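Local coordinates for probable amino acid aminotransferase (Mycobacterium tuberculosis, PDB 6Q1S), which is a probable amino acid aminotransferase of the class IV family, modelled with 4'-deoxy-4'-aminopyridoxal-5'-phosphate and 2-oxoglutaric acid, at residues B[127-133]-B[170-176]; B[180-184]-B[212-216]; B[189-194]-B[204-208]; B[222-226]-B[282-286]. All blocks are in the same frame, centred on the assembly; numbering follows the deposited sequence.

Contact 1 of 4, residues B[127-133]-B[170-176]; sequences SAITLDR and AGDVIFV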
# COMPACT_ATOMS: atom_id res chain seq x y z
N SER B 127 -9.10 -14.55 18.54
CA SER B 127 -10.48 -14.35 18.15
C SER B 127 -10.49 -13.53 16.87
O SER B 127 -9.88 -12.45 16.81
CB SER B 127 -11.26 -13.63 19.26
OG SER B 127 -10.83 -12.29 19.39
N ALA B 128 -11.15 -14.05 15.84
CA ALA B 128 -11.14 -13.42 14.53
C ALA B 128 -12.56 -13.08 14.11
O ALA B 128 -13.54 -13.63 14.62
CB ALA B 128 -10.49 -14.33 13.49
N ILE B 129 -12.67 -12.14 13.18
CA ILE B 129 -13.94 -11.78 12.57
C ILE B 129 -13.78 -11.84 11.06
O ILE B 129 -12.71 -11.52 10.52
CB ILE B 129 -14.40 -10.37 13.01
CG1 ILE B 129 -13.36 -9.31 12.65
CG2 ILE B 129 -14.67 -10.35 14.51
CD1 ILE B 129 -13.84 -7.89 12.84
N THR B 130 -14.84 -12.25 10.38
CA THR B 130 -14.85 -12.22 8.92
C THR B 130 -15.18 -10.81 8.45
O THR B 130 -16.07 -10.15 8.99
CB THR B 130 -15.87 -13.22 8.36
OG1 THR B 130 -17.17 -12.91 8.86
CG2 THR B 130 -15.49 -14.64 8.76
N LEU B 131 -14.46 -10.36 7.43
CA LEU B 131 -14.64 -9.01 6.92
C LEU B 131 -14.60 -9.02 5.40
O LEU B 131 -13.80 -9.74 4.80
CB LEU B 131 -13.54 -8.08 7.46
CG LEU B 131 -13.97 -6.70 7.97
CD1 LEU B 131 -15.01 -6.82 9.07
CD2 LEU B 131 -12.75 -5.95 8.45
N ASP B 132 -15.47 -8.22 4.79
CA ASP B 132 -15.49 -8.12 3.34
C ASP B 132 -14.20 -7.48 2.85
O ASP B 132 -13.83 -6.39 3.29
CB ASP B 132 -16.69 -7.29 2.89
CG ASP B 132 -17.01 -7.47 1.41
OD1 ASP B 132 -16.07 -7.57 0.59
OD2 ASP B 132 -18.21 -7.50 1.06
N ARG B 133 -13.51 -8.17 1.94
CA ARG B 133 -12.28 -7.63 1.37
C ARG B 133 -12.57 -6.68 0.22
O ARG B 133 -11.80 -5.74 -0.02
CB ARG B 133 -11.37 -8.78 0.92
CG ARG B 133 -10.14 -8.34 0.14
CD ARG B 133 -9.25 -7.46 1.00
NE ARG B 133 -8.06 -7.03 0.27
CZ ARG B 133 -8.00 -5.93 -0.47
NH1 ARG B 133 -9.07 -5.14 -0.58
NH2 ARG B 133 -6.88 -5.61 -1.10
N ALA B 170 -11.47 -8.20 18.44
CA ALA B 170 -10.98 -9.29 17.60
C ALA B 170 -9.46 -9.18 17.44
O ALA B 170 -8.93 -8.08 17.24
CB ALA B 170 -11.65 -9.27 16.23
N GLY B 171 -8.79 -10.32 17.51
CA GLY B 171 -7.34 -10.35 17.44
C GLY B 171 -6.79 -10.43 16.03
O GLY B 171 -5.61 -10.16 15.81
N ASP B 172 -7.63 -10.82 15.08
CA ASP B 172 -7.21 -10.93 13.69
C ASP B 172 -8.44 -10.88 12.80
O ASP B 172 -9.57 -10.68 13.28
CB ASP B 172 -6.39 -12.20 13.47
CG ASP B 172 -5.28 -12.02 12.45
OD1 ASP B 172 -5.57 -11.50 11.35
OD2 ASP B 172 -4.13 -12.39 12.75
N VAL B 173 -8.23 -11.08 11.50
CA VAL B 173 -9.28 -10.94 10.50
C VAL B 173 -9.14 -12.07 9.50
O VAL B 173 -8.03 -12.50 9.18
CB VAL B 173 -9.21 -9.56 9.80
CG1 VAL B 173 -10.10 -9.52 8.56
CG2 VAL B 173 -9.60 -8.45 10.75
N ILE B 174 -10.27 -12.57 9.01
CA ILE B 174 -10.32 -13.47 7.87
C ILE B 174 -11.05 -12.73 6.76
O ILE B 174 -12.23 -12.41 6.89
CB ILE B 174 -11.01 -14.80 8.21
CG1 ILE B 174 -10.16 -15.59 9.20
CG2 ILE B 174 -11.24 -15.61 6.94
CD1 ILE B 174 -10.75 -16.92 9.59
N PHE B 175 -10.33 -12.44 5.67
CA PHE B 175 -10.92 -11.73 4.55
C PHE B 175 -11.84 -12.65 3.76
O PHE B 175 -11.46 -13.78 3.43
CB PHE B 175 -9.83 -11.18 3.63
CG PHE B 175 -9.31 -9.83 4.05
CD1 PHE B 175 -10.18 -8.79 4.33
CD2 PHE B 175 -7.95 -9.61 4.16
CE1 PHE B 175 -9.70 -7.55 4.71
CE2 PHE B 175 -7.46 -8.37 4.54
CZ PHE B 175 -8.35 -7.34 4.81
N VAL B 176 -13.03 -12.16 3.44
CA VAL B 176 -13.97 -12.89 2.61
C VAL B 176 -14.24 -12.06 1.37
O VAL B 176 -14.42 -10.84 1.45
CB VAL B 176 -15.28 -13.21 3.35
CG1 VAL B 176 -16.13 -14.18 2.55
CG2 VAL B 176 -14.99 -13.76 4.74

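Contact 2 of 4, residues B[180-184]-B[212-216]; sequences GYVLE and YPILR. With PMP (4'-deoxy-4'-aminopyridoxal-5'-phosphate), chain G.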
# COMPACT_ATOMS: atom_id res chain seq x y z
N GLY B 180 -18.16 -14.42 -1.71
CA GLY B 180 -18.47 -15.20 -0.53
C GLY B 180 -17.48 -16.29 -0.25
O GLY B 180 -17.76 -17.17 0.58
N TYR B 181 -16.33 -16.28 -0.92
CA TYR B 181 -15.29 -17.28 -0.75
C TYR B 181 -14.20 -16.75 0.18
O TYR B 181 -13.88 -15.56 0.17
CB TYR B 181 -14.69 -17.67 -2.10
CG TYR B 181 -15.68 -18.35 -3.02
CD1 TYR B 181 -16.32 -17.64 -4.03
CD2 TYR B 181 -16.00 -19.70 -2.87
CE1 TYR B 181 -17.23 -18.24 -4.87
CE2 TYR B 181 -16.92 -20.31 -3.71
CZ TYR B 181 -17.53 -19.57 -4.71
OH TYR B 181 -18.44 -20.18 -5.54
N VAL B 182 -13.62 -17.66 0.97
CA VAL B 182 -12.55 -17.29 1.89
C VAL B 182 -11.28 -16.98 1.11
O VAL B 182 -10.88 -17.73 0.22
CB VAL B 182 -12.32 -18.40 2.92
CG1 VAL B 182 -11.15 -18.05 3.83
CG2 VAL B 182 -13.58 -18.62 3.74
N LEU B 183 -10.64 -15.86 1.46
CA LEU B 183 -9.41 -15.45 0.79
C LEU B 183 -8.19 -15.75 1.66
O LEU B 183 -7.55 -16.80 1.49
CB LEU B 183 -9.47 -13.96 0.46
CG LEU B 183 -10.51 -13.54 -0.58
CD1 LEU B 183 -10.55 -12.03 -0.74
CD2 LEU B 183 -10.20 -14.20 -1.91
N GLU B 184 -7.87 -14.85 2.58
CA GLU B 184 -6.70 -15.01 3.44
C GLU B 184 -6.85 -14.05 4.61
O GLU B 184 -7.87 -13.38 4.76
CB GLU B 184 -5.40 -14.75 2.67
CG GLU B 184 -5.26 -13.31 2.19
CD GLU B 184 -3.96 -13.07 1.44
OE1 GLU B 184 -3.82 -11.98 0.83
OE2 GLU B 184 -3.08 -13.96 1.45
N TYR B 212 -6.66 -17.31 -6.45
CA TYR B 212 -7.34 -16.23 -5.75
C TYR B 212 -6.40 -15.03 -5.59
O TYR B 212 -5.18 -15.19 -5.58
CB TYR B 212 -7.82 -16.69 -4.38
CG TYR B 212 -9.09 -17.51 -4.38
CD1 TYR B 212 -9.64 -17.99 -5.55
CD2 TYR B 212 -9.75 -17.78 -3.18
CE1 TYR B 212 -10.81 -18.73 -5.54
CE2 TYR B 212 -10.92 -18.52 -3.16
CZ TYR B 212 -11.44 -18.99 -4.34
OH TYR B 212 -12.61 -19.73 -4.32
N PRO B 213 -6.95 -13.82 -5.45
CA PRO B 213 -6.11 -12.64 -5.23
C PRO B 213 -5.47 -12.62 -3.85
O PRO B 213 -5.76 -11.72 -3.05
CB PRO B 213 -7.08 -11.47 -5.41
CG PRO B 213 -8.42 -12.05 -5.07
CD PRO B 213 -8.38 -13.46 -5.57
N ILE B 214 -4.61 -13.59 -3.55
CA ILE B 214 -4.02 -13.74 -2.23
C ILE B 214 -2.53 -14.05 -2.37
O ILE B 214 -2.04 -14.35 -3.46
CB ILE B 214 -4.70 -14.84 -1.39
CG1 ILE B 214 -4.53 -16.21 -2.05
CG2 ILE B 214 -6.18 -14.53 -1.20
CD1 ILE B 214 -5.06 -17.35 -1.22
N LEU B 215 -1.82 -13.96 -1.25
CA LEU B 215 -0.42 -14.35 -1.21
C LEU B 215 -0.29 -15.86 -1.02
O LEU B 215 -1.11 -16.50 -0.36
CB LEU B 215 0.32 -13.62 -0.08
CG LEU B 215 0.73 -12.15 -0.19
CD1 LEU B 215 1.80 -11.96 -1.24
CD2 LEU B 215 -0.45 -11.21 -0.45
N ARG B 216 0.77 -16.42 -1.60
CA ARG B 216 1.11 -17.82 -1.39
C ARG B 216 1.93 -17.96 -0.12
O ARG B 216 3.02 -17.38 -0.00
CB ARG B 216 1.88 -18.38 -2.59
CG ARG B 216 1.13 -18.30 -3.90
CD ARG B 216 0.64 -19.68 -4.31
NE ARG B 216 1.73 -20.56 -4.71
CZ ARG B 216 2.10 -20.75 -5.97
NH1 ARG B 216 3.11 -21.57 -6.25
NH2 ARG B 216 1.46 -20.14 -6.96
N1 PMP G . -0.93 -13.45 3.53
C2 PMP G . -0.45 -12.20 3.71
C2A PMP G . -1.20 -11.01 3.16
C3 PMP G . 0.82 -11.98 4.46
O3 PMP G . 1.32 -10.73 4.66
C4 PMP G . 1.51 -13.18 4.99
C4A PMP G . 2.80 -13.07 5.77
N4A PMP G . 2.56 -12.29 7.00
C5 PMP G . 0.88 -14.50 4.72
C6 PMP G . -0.31 -14.55 4.00
C5A PMP G . 1.53 -15.77 5.22
O4P PMP G . 2.77 -15.96 4.55
P PMP G . 4.00 -16.70 5.28
O1P PMP G . 4.37 -15.90 6.51
O2P PMP G . 3.56 -18.09 5.69
O3P PMP G . 5.17 -16.78 4.34

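Contact 3 of 4, residues B[189-194]-B[204-208]; sequences TVVIAT and CLLTP. With PMP (4'-deoxy-4'-aminopyridoxal-5'-phosphate), chain G.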
# COMPACT_ATOMS: atom_id res chain seq x y z
N THR B 189 -2.10 -16.99 6.40
CA THR B 189 -2.77 -17.89 5.48
C THR B 189 -3.81 -18.70 6.24
O THR B 189 -3.55 -19.18 7.35
CB THR B 189 -1.76 -18.83 4.80
OG1 THR B 189 -0.82 -18.05 4.05
CG2 THR B 189 -2.47 -19.80 3.87
N VAL B 190 -4.99 -18.85 5.64
CA VAL B 190 -6.09 -19.57 6.27
C VAL B 190 -5.98 -21.05 5.93
O VAL B 190 -5.99 -21.43 4.75
CB VAL B 190 -7.45 -19.01 5.82
CG1 VAL B 190 -8.58 -19.82 6.43
CG2 VAL B 190 -7.57 -17.55 6.22
N VAL B 191 -5.85 -21.88 6.96
CA VAL B 191 -5.84 -23.33 6.82
C VAL B 191 -6.90 -23.89 7.76
O VAL B 191 -6.95 -23.51 8.93
CB VAL B 191 -4.46 -23.94 7.13
CG1 VAL B 191 -4.53 -25.46 7.08
CG2 VAL B 191 -3.43 -23.43 6.14
N ILE B 192 -7.74 -24.79 7.24
CA ILE B 192 -8.78 -25.42 8.04
C ILE B 192 -8.52 -26.92 8.08
O ILE B 192 -7.69 -27.45 7.34
CB ILE B 192 -10.20 -25.13 7.50
CG1 ILE B 192 -10.36 -25.70 6.09
CG2 ILE B 192 -10.47 -23.63 7.50
CD1 ILE B 192 -11.79 -26.03 5.74
N ALA B 193 -9.26 -27.60 8.95
CA ALA B 193 -9.08 -29.02 9.22
C ALA B 193 -10.43 -29.71 9.09
O ALA B 193 -11.35 -29.45 9.87
CB ALA B 193 -8.50 -29.25 10.62
N THR B 194 -10.56 -30.57 8.08
CA THR B 194 -11.78 -31.31 7.85
C THR B 194 -11.47 -32.80 7.83
O THR B 194 -10.32 -33.21 7.62
CB THR B 194 -12.47 -30.90 6.54
OG1 THR B 194 -13.85 -31.26 6.59
CG2 THR B 194 -11.81 -31.58 5.35
N CYS B 204 -8.37 -34.01 6.69
CA CYS B 204 -7.87 -33.29 5.53
C CYS B 204 -7.76 -31.81 5.85
O CYS B 204 -8.65 -31.23 6.48
CB CYS B 204 -8.79 -33.50 4.32
SG CYS B 204 -8.52 -32.36 2.95
N LEU B 205 -6.65 -31.21 5.42
CA LEU B 205 -6.36 -29.80 5.63
C LEU B 205 -6.57 -29.06 4.32
O LEU B 205 -6.09 -29.51 3.27
CB LEU B 205 -4.93 -29.61 6.14
CG LEU B 205 -4.56 -30.37 7.42
CD1 LEU B 205 -3.06 -30.31 7.66
CD2 LEU B 205 -5.32 -29.84 8.61
N LEU B 206 -7.27 -27.94 4.37
CA LEU B 206 -7.63 -27.19 3.18
C LEU B 206 -7.16 -25.75 3.28
O LEU B 206 -6.99 -25.20 4.38
CB LEU B 206 -9.14 -27.24 2.92
CG LEU B 206 -9.73 -28.62 2.67
CD1 LEU B 206 -11.24 -28.53 2.51
CD2 LEU B 206 -9.10 -29.24 1.43
N THR B 207 -6.98 -25.14 2.12
CA THR B 207 -6.54 -23.76 2.00
C THR B 207 -7.07 -23.21 0.69
O THR B 207 -7.31 -23.98 -0.25
CB THR B 207 -5.00 -23.65 2.04
OG1 THR B 207 -4.61 -22.28 2.04
CG2 THR B 207 -4.38 -24.35 0.84
N PRO B 208 -7.32 -21.91 0.60
CA PRO B 208 -7.85 -21.34 -0.63
C PRO B 208 -6.88 -21.55 -1.78
O PRO B 208 -5.66 -21.64 -1.58
CB PRO B 208 -8.02 -19.86 -0.30
CG PRO B 208 -8.27 -19.85 1.17
CD PRO B 208 -7.41 -20.95 1.72
N1 PMP G . -0.93 -13.45 3.53
C2 PMP G . -0.45 -12.20 3.71
C2A PMP G . -1.20 -11.01 3.16
C3 PMP G . 0.82 -11.98 4.46
O3 PMP G . 1.32 -10.73 4.66
C4 PMP G . 1.51 -13.18 4.99
C4A PMP G . 2.80 -13.07 5.77
N4A PMP G . 2.56 -12.29 7.00
C5 PMP G . 0.88 -14.50 4.72
C6 PMP G . -0.31 -14.55 4.00
C5A PMP G . 1.53 -15.77 5.22
O4P PMP G . 2.77 -15.96 4.55
P PMP G . 4.00 -16.70 5.28
O1P PMP G . 4.37 -15.90 6.51
O2P PMP G . 3.56 -18.09 5.69
O3P PMP G . 5.17 -16.78 4.34

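Contact 4 of 4, residues B[222-226]-B[282-286]; sequences ALFEV and LVDAA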
# COMPACT_ATOMS: atom_id res chain seq x y z
N ALA B 222 5.01 -25.52 2.95
CA ALA B 222 5.85 -26.43 3.72
C ALA B 222 5.01 -27.30 4.65
O ALA B 222 5.37 -28.45 4.90
CB ALA B 222 6.89 -25.65 4.51
N LEU B 223 3.90 -26.76 5.16
CA LEU B 223 2.99 -27.57 5.97
C LEU B 223 2.37 -28.68 5.13
O LEU B 223 2.23 -29.82 5.59
CB LEU B 223 1.91 -26.70 6.59
CG LEU B 223 0.84 -27.45 7.40
CD1 LEU B 223 1.44 -28.05 8.65
CD2 LEU B 223 -0.32 -26.53 7.75
N PHE B 224 1.98 -28.36 3.89
CA PHE B 224 1.43 -29.40 3.02
C PHE B 224 2.45 -30.49 2.74
O PHE B 224 2.08 -31.65 2.57
CB PHE B 224 0.94 -28.78 1.71
CG PHE B 224 -0.48 -28.28 1.77
CD1 PHE B 224 -1.10 -28.04 2.99
CD2 PHE B 224 -1.21 -28.06 0.61
CE1 PHE B 224 -2.40 -27.59 3.05
CE2 PHE B 224 -2.51 -27.60 0.67
CZ PHE B 224 -3.11 -27.37 1.89
N GLU B 225 3.74 -30.14 2.68
CA GLU B 225 4.75 -31.15 2.39
C GLU B 225 4.90 -32.13 3.56
O GLU B 225 4.94 -33.35 3.36
CB GLU B 225 6.09 -30.49 2.08
CG GLU B 225 6.08 -29.62 0.84
CD GLU B 225 7.46 -29.09 0.51
OE1 GLU B 225 7.59 -28.33 -0.48
OE2 GLU B 225 8.42 -29.41 1.25
N VAL B 226 5.00 -31.61 4.78
CA VAL B 226 5.21 -32.49 5.92
C VAL B 226 3.94 -33.28 6.22
O VAL B 226 4.01 -34.46 6.60
CB VAL B 226 5.68 -31.69 7.15
CG1 VAL B 226 7.19 -31.45 7.09
CG2 VAL B 226 4.89 -30.40 7.31
N LEU B 282 2.77 -29.89 13.60
CA LEU B 282 2.91 -29.99 12.15
C LEU B 282 3.54 -28.73 11.57
O LEU B 282 4.33 -28.80 10.62
CB LEU B 282 1.55 -30.26 11.50
CG LEU B 282 0.91 -31.62 11.77
CD1 LEU B 282 -0.28 -31.83 10.85
CD2 LEU B 282 1.93 -32.73 11.60
N VAL B 283 3.18 -27.57 12.12
CA VAL B 283 3.79 -26.33 11.65
C VAL B 283 5.22 -26.23 12.17
O VAL B 283 6.09 -25.64 11.52
CB VAL B 283 2.94 -25.12 12.08
CG1 VAL B 283 3.52 -23.82 11.52
CG2 VAL B 283 1.50 -25.29 11.63
N ASP B 284 5.50 -26.82 13.34
CA ASP B 284 6.85 -26.82 13.87
C ASP B 284 7.80 -27.58 12.95
O ASP B 284 8.92 -27.13 12.68
CB ASP B 284 6.86 -27.42 15.28
CG ASP B 284 6.29 -26.47 16.32
OD1 ASP B 284 6.23 -25.26 16.04
OD2 ASP B 284 5.90 -26.94 17.41
N ALA B 285 7.38 -28.76 12.48
CA ALA B 285 8.20 -29.51 11.55
C ALA B 285 8.26 -28.87 10.17
O ALA B 285 9.20 -29.12 9.42
CB ALA B 285 7.69 -30.95 11.43
N ALA B 286 7.27 -28.04 9.83
CA ALA B 286 7.26 -27.40 8.51
C ALA B 286 8.40 -26.41 8.37
O ALA B 286 9.13 -26.42 7.37
CB ALA B 286 5.91 -26.72 8.28

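Contact 1 of 4, residues B[127-133]-B[170-176]
R133 lies across the ring of F175 where two parallel strands, 126-132 and 172-176, end side by side. The connection between these parallel neighbours runs through helix 156-166, which packs on L131, V173 and F175: a beta-alpha-beta crossover. In R133, CG stands anti to the backbone N (chi1 173°), and CB meets F175 CD1 at 3.6 Å. The chain then bends at chi2, which brings CD over the middle of the ring, 3.6 Å from its centroid and close to the normal: a CH-pi contact. Beyond CD the guanidinium lifts away; CZ is 5.6 Å from the centroid, too far for more than a weak cation-pi attraction, and the guanidinium and ring planes are 52° apart. V173 CG1 lies over the opposite face of the ring, toward its rim. The backbone ladder is regular at this end: V176 N to L131 O and R133 N to V176 O are both 2.9 Å and nearly straight. At the other end, I129 N to D172 O is long at 3.4 Å and weak, while I129 CG2 packs on A170 CB at 3.6 Å. The side chain of D172 turns back on its own strand, where OD1 accepts V173 N. W145 and L146 of the second subunit pack on L131 and R133. The chemistry thus implies a strand pair held by its backbone, with the arginine engaging F175 mainly through its methylene carbons.

Contact 2 of 4, residues B[180-184]-B[212-216]
Y212 and I214 project toward the loop 180-184 from either side of P213, the centre of an inverse gamma turn closed by I214 N to Y212 O at 2.6 Å. The two loops run in almost the same direction, 7° apart end to end, and their side chains interlock. Y212 is the first bump: its OH reaches the ring root of Y181, 3.6 Å from CG, while its CE2 edge meets V182 O in the ring plane. The L183 side chain crosses that of Y212 at about a right angle and touches it through CD2. The next bump is I214 CG2, lodged in a hollow between L183 CB, at 3.7 Å, and E184 CG. E184 and I214 slide past one another in opposite directions; with chi1 at 65° and an extended chain beyond CG, the glutamate carries its carboxylate past I214 CB to the backbone of L215. There OE2 accepts L215 N at 3.0 Å on its syn side, from 35° out of the carboxylate plane, and OE1 takes a much weaker share. This grip probably sets how the carboxylate is turned toward the PMP pocket, to which E184 and L215 both belong. PMP is also hydrogen-bonded to Y155, T218, T219, S255 and R52, among others. L215 adds an apolar wall, with CD2 3.7 Å from PMP C2A, and E184 OE2 lies 3.0 Å from the ring nitrogen N1.

Contact 3 of 4, residues B[189-194]-B[204-208]
A beta hairpin brings T189-T194 and C204-T207 together as antiparallel neighbours in the mixed sheet, their axes 4.6 Å apart; residues 196-202 between them are not modelled. The register rests on I192 and L206, a hydrogen-bonded pair in which I192 N to L206 O and L206 N to I192 O both measure 3.0 Å. A193 and L205 follow as a non-hydrogen-bonded pair, and L205 CD2 leans back to A193 CB at 3.8 Å on the face covered by the helix 275-286, where F279 meets L205 and V191. On the other face I192 CG1 lies 3.7 Å from L206 CB, the two side chains crossing obliquely. The T194-C204 pair beside the missing turn has distances too short to interpret with confidence. At the opposite end the backbone ladder changes character. V190 O faces P208, whose ring CD comes within 3.4 Å and whose nitrogen has no hydrogen to give. T207 supplies one instead: with OG1 anti to its own backbone N (chi1 -175°), the hydroxyl donates to V190 O at 3.2 Å, tilted 26° from the carbonyl plane. One residue further, T189 of the PMP pocket puts OG1 3.5 Å from PMP C5A. A side-chain bond thus takes over where proline ends the backbone series, satisfying V190 O and tying the two segments together beyond the last backbone bond between them.

Contact 4 of 4, residues B[222-226]-B[282-286]
A286 sets its methyl against the turn A222-L223, with CB 3.7 Å from L223 N and CA 5.0 Å from L223 CA. Such closeness at one point fits the small side chains involved: A222 CB lies 4.0 Å from A286 CB and also touches the carbonyl O of that alanine. The helical segments approach to 8.4 Å at their axes and cross at 106°, so the contact is compact rather than extended. Two larger side chains pack next to the alanine. L223 has CG anti to its backbone N (chi1 177°); its CD1 meets L282 CB at 3.6 Å, crossing that side chain at about a right angle, and also reaches L282 O and V283 CG2. V226 adds a second contact, using both branches: CG2 lies 3.7 Å from L282 O and close to A286 CB, whereas CG1 leans on A285 O. The first shell consists of apolar side chains and of methyls against backbone atoms, consistent with a fit set mainly by shape.

Around this first shell, each helix has further partners. D284, on another side of its helix, makes a salt bridge to R39, and A286 O is hydrogen-bonded to S289 OG, a residue that V226 also touches. F224 turns away from the crossing and meets the Y236 ring edge to face. Further out, V283 packs on L258 and A259 of the strand 258-265, L45 lies against A222, and Y232, just before the strand 233-236, backs L282; helix 218-229 thus meets helix 275-286 through A222, L223 and V226, and strands 204-207 and 233-236 through F224.

In the fold
Contacts 1, 2 and 3 form a touching series. Contacts 1 and 3 belong to the same mixed sheet, their centres 16 Å apart, and meet through I174 and V190. The centre of contact 2 is about 12 Å from each of theirs: F175 pairs by backbone with L183 and E184, while P208 packs on V182, L183 and I214. Along the chain contact 1 closes first; contact 3 falls between the two segments of contact 2, and contact 4 closes last. Contact 4 touches contact 3 through F224 and T207, 13 Å away between centres, but its centre is about 24 Å from that of contact 1. Contacts 2 and 3 both touch PMP, bordering its pocket directly.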